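Local structure of DUF1611 domain-containing protein (Anabaena variabilis, 2OBN) at residues B[183-189]-B[226-232]. The protein is of unknown function but pairs a Rossmann-like domain with a P-loop NTPase-like domain, and so may bind a nucleotide. The protein carries 2 engineered substitutions. Sequence-based numbering, arbitrary orientation.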
loop_
_atom_site.group_PDB
_atom_site.type_symbol
_atom_site.label_atom_id
_atom_site.label_comp_id
_atom_site.label_asym_id
_atom_site.label_seq_id
_atom_site.Cartn_x
_atom_site.Cartn_y
_atom_site.Cartn_z
ATOM N N ARG B 183 15.017 -0.569 27.592
ATOM C CA ARG B 183 15.701 -0.092 26.399
ATOM C C ARG B 183 14.602 0.010 25.350
ATOM O O ARG B 183 14.170 -1.004 24.814
ATOM C CB ARG B 183 16.782 -1.060 25.962
ATOM C CG ARG B 183 17.968 -1.107 26.920
ATOM C CD ARG B 183 19.016 -2.074 26.412
ATOM N NE ARG B 183 19.211 -1.805 24.990
ATOM C CZ ARG B 183 20.031 -0.879 24.490
ATOM N NH1 ARG B 183 20.812 -0.149 25.280
ATOM N NH2 ARG B 183 20.100 -0.704 23.177
ATOM N N SER B 184 14.154 1.242 25.087
ATOM C CA SER B 184 13.025 1.535 24.200
ATOM C C SER B 184 13.440 2.321 22.957
ATOM O O SER B 184 14.329 3.184 23.023
ATOM C CB SER B 184 11.985 2.354 24.993
ATOM O OG SER B 184 10.827 2.649 24.233
ATOM N N LYS B 185 12.821 1.994 21.822
ATOM C CA LYS B 185 13.051 2.727 20.587
ATOM C C LYS B 185 11.743 3.072 19.875
ATOM O O LYS B 185 10.864 2.220 19.727
ATOM C CB LYS B 185 13.921 1.962 19.602
ATOM C CG LYS B 185 14.649 2.954 18.684
ATOM C CD LYS B 185 15.172 2.389 17.424
ATOM C CE LYS B 185 16.176 3.363 16.773
ATOM N NZ LYS B 185 15.832 4.814 16.831
ATOM N N PHE B 186 11.643 4.328 19.437
ATOM C CA PHE B 186 10.511 4.819 18.659
ATOM C C PHE B 186 10.911 4.731 17.182
ATOM O O PHE B 186 12.023 5.106 16.832
ATOM C CB PHE B 186 10.181 6.262 19.050
ATOM C CG PHE B 186 9.239 6.944 18.091
ATOM C CD1 PHE B 186 7.879 6.719 18.157
ATOM C CD2 PHE B 186 9.729 7.800 17.102
ATOM C CE1 PHE B 186 7.009 7.326 17.245
ATOM C CE2 PHE B 186 8.877 8.405 16.200
ATOM C CZ PHE B 186 7.505 8.163 16.273
ATOM N N LEU B 187 10.009 4.225 16.330
ATOM C CA LEU B 187 10.254 4.080 14.878
ATOM C C LEU B 187 9.256 4.889 14.078
ATOM O O LEU B 187 8.056 4.688 14.191
ATOM C CB LEU B 187 10.187 2.615 14.463
ATOM C CG LEU B 187 11.275 1.739 15.072
ATOM C CD1 LEU B 187 11.053 0.303 14.670
ATOM C CD2 LEU B 187 12.645 2.209 14.648
ATOM N N ALA B 188 9.772 5.815 13.279
ATOM C CA ALA B 188 8.952 6.732 12.500
ATOM C C ALA B 188 8.520 6.096 11.193
ATOM O O ALA B 188 9.313 5.430 10.542
ATOM C CB ALA B 188 9.724 8.026 12.217
ATOM N N THR B 189 7.266 6.344 10.817
ATOM C CA THR B 189 6.654 5.772 9.627
ATOM C C THR B 189 5.943 6.821 8.714
ATOM O O THR B 189 5.246 6.448 7.754
ATOM C CB THR B 189 5.636 4.728 10.049
ATOM O OG1 THR B 189 4.642 5.361 10.862
ATOM C CG2 THR B 189 6.305 3.612 10.838
ATOM N N TYR B 226 16.799 -3.756 21.354
ATOM C CA TYR B 226 15.906 -3.124 22.306
ATOM C C TYR B 226 14.953 -4.147 22.918
ATOM O O TYR B 226 14.775 -5.244 22.382
ATOM C CB TYR B 226 15.159 -1.955 21.606
ATOM C CG TYR B 226 16.096 -0.826 21.191
ATOM C CD1 TYR B 226 16.749 -0.844 19.967
ATOM C CD2 TYR B 226 16.358 0.233 22.048
ATOM C CE1 TYR B 226 17.639 0.174 19.598
ATOM C CE2 TYR B 226 17.235 1.251 21.694
ATOM C CZ TYR B 226 17.869 1.216 20.467
ATOM O OH TYR B 226 18.735 2.233 20.134
ATOM N N ASP B 227 14.386 -3.788 24.066
ATOM C CA ASP B 227 13.379 -4.604 24.742
ATOM C C ASP B 227 12.013 -4.340 24.092
ATOM O O ASP B 227 11.155 -5.206 24.061
ATOM C CB ASP B 227 13.257 -4.208 26.220
ATOM C CG ASP B 227 14.532 -4.373 26.983
ATOM O OD1 ASP B 227 15.271 -5.357 26.722
ATOM O OD2 ASP B 227 14.795 -3.523 27.866
ATOM N N ILE B 228 11.818 -3.122 23.612
ATOM C CA ILE B 228 10.551 -2.735 23.019
ATOM C C ILE B 228 10.693 -1.740 21.866
ATOM O O ILE B 228 11.446 -0.766 21.949
ATOM C CB ILE B 228 9.587 -2.163 24.100
ATOM C CG1 ILE B 228 8.206 -1.853 23.508
ATOM C CG2 ILE B 228 10.194 -0.933 24.797
ATOM C CD1 ILE B 228 7.127 -1.506 24.572
ATOM N N LEU B 229 9.971 -2.025 20.783
ATOM C CA LEU B 229 9.881 -1.135 19.631
ATOM C C LEU B 229 8.481 -0.548 19.598
ATOM O O LEU B 229 7.500 -1.282 19.732
ATOM C CB LEU B 229 10.181 -1.867 18.317
ATOM C CG LEU B 229 11.652 -1.959 17.877
ATOM C CD1 LEU B 229 12.544 -2.509 18.925
ATOM C CD2 LEU B 229 11.770 -2.768 16.622
ATOM N N HIS B 230 8.403 0.774 19.441
ATOM C CA HIS B 230 7.136 1.499 19.308
ATOM C C HIS B 230 7.004 1.986 17.864
ATOM O O HIS B 230 7.594 2.998 17.488
ATOM C CB HIS B 230 7.094 2.702 20.256
ATOM C CG HIS B 230 7.387 2.351 21.679
ATOM N ND1 HIS B 230 6.400 2.057 22.592
ATOM C CD2 HIS B 230 8.564 2.209 22.334
ATOM C CE1 HIS B 230 6.958 1.762 23.755
ATOM N NE2 HIS B 230 8.270 1.849 23.626
ATOM N N ILE B 231 6.244 1.255 17.056
ATOM C CA ILE B 231 6.053 1.622 15.664
ATOM C C ILE B 231 4.919 2.663 15.507
ATOM O O ILE B 231 3.765 2.414 15.887
ATOM C CB ILE B 231 5.789 0.384 14.769
ATOM C CG1 ILE B 231 6.920 -0.663 14.881
ATOM C CG2 ILE B 231 5.646 0.811 13.291
ATOM C CD1 ILE B 231 6.758 -1.720 15.943
ATOM N N GLU B 232 5.272 3.831 14.964
ATOM C CA GLU B 232 4.310 4.894 14.700
ATOM C C GLU B 232 3.216 4.384 13.759
ATOM O O GLU B 232 3.510 3.829 12.707
ATOM C CB GLU B 232 5.004 6.106 14.052
ATOM C CG GLU B 232 4.039 7.221 13.630
ATOM C CD GLU B 232 4.703 8.389 12.930
ATOM O OE1 GLU B 232 5.887 8.278 12.567
ATOM O OE2 GLU B 232 4.010 9.415 12.712
#
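Leu187 and Leu229 meet through methyl groups on one face of two neighbouring parallel strands, CD1 to CD2 at 3.7 Å. On the other face, at the edge of its ring, His230 NE2 makes a short, bent and weak bond to Ser184 OG, which also hydrogen-bonds to His174 ND1. Phe186 lies on the same face against helix 166-179, CZ 3.9 Å from Glu232 CB. Between the faces a regular backbone ladder runs from Lys185 N with Ile228 O to Glu232 N with Leu187 O. Strand 184-187 is an edge strand, within this chain, of the parallel sheet in the P-loop domain. It and strand 228-231 form a beta-alpha-beta crossover, with helix 208-222 packing on the Leu187 face. Beyond the strand ends, the extended Glu232 chain (CG anti to N, chi1 175°) brings OE1 to Thr189 N at 3.0 Å. Thr189 OG1 gives a 2.7 Å bond to Glu232 O from above the carbonyl plane. A phosphate ion, probably from the crystallisation liquor, lies about 5 Å from the Glu232 side chain.

The opposite end is looser: Arg183 is exposed, Tyr226 and Asp227 partly so. Arg183 O takes Asp227 N well but Ile228 N only weakly, at 3.4 Å. Tyr226 sets one ring face on Lys185 CB, 3.8 Å from the ring centroid. Arg183 NH2 lies over the other face in an off-centre cation-pi contact, and bonds to Asn225 O. With an alanine for Tyr226 the ring is gone, and the Lys185 chain and Arg183 guanidinium are likely to turn more freely. Asp227 OD2 accepts the backbone N-H of Arg183 from above its carboxylate plane.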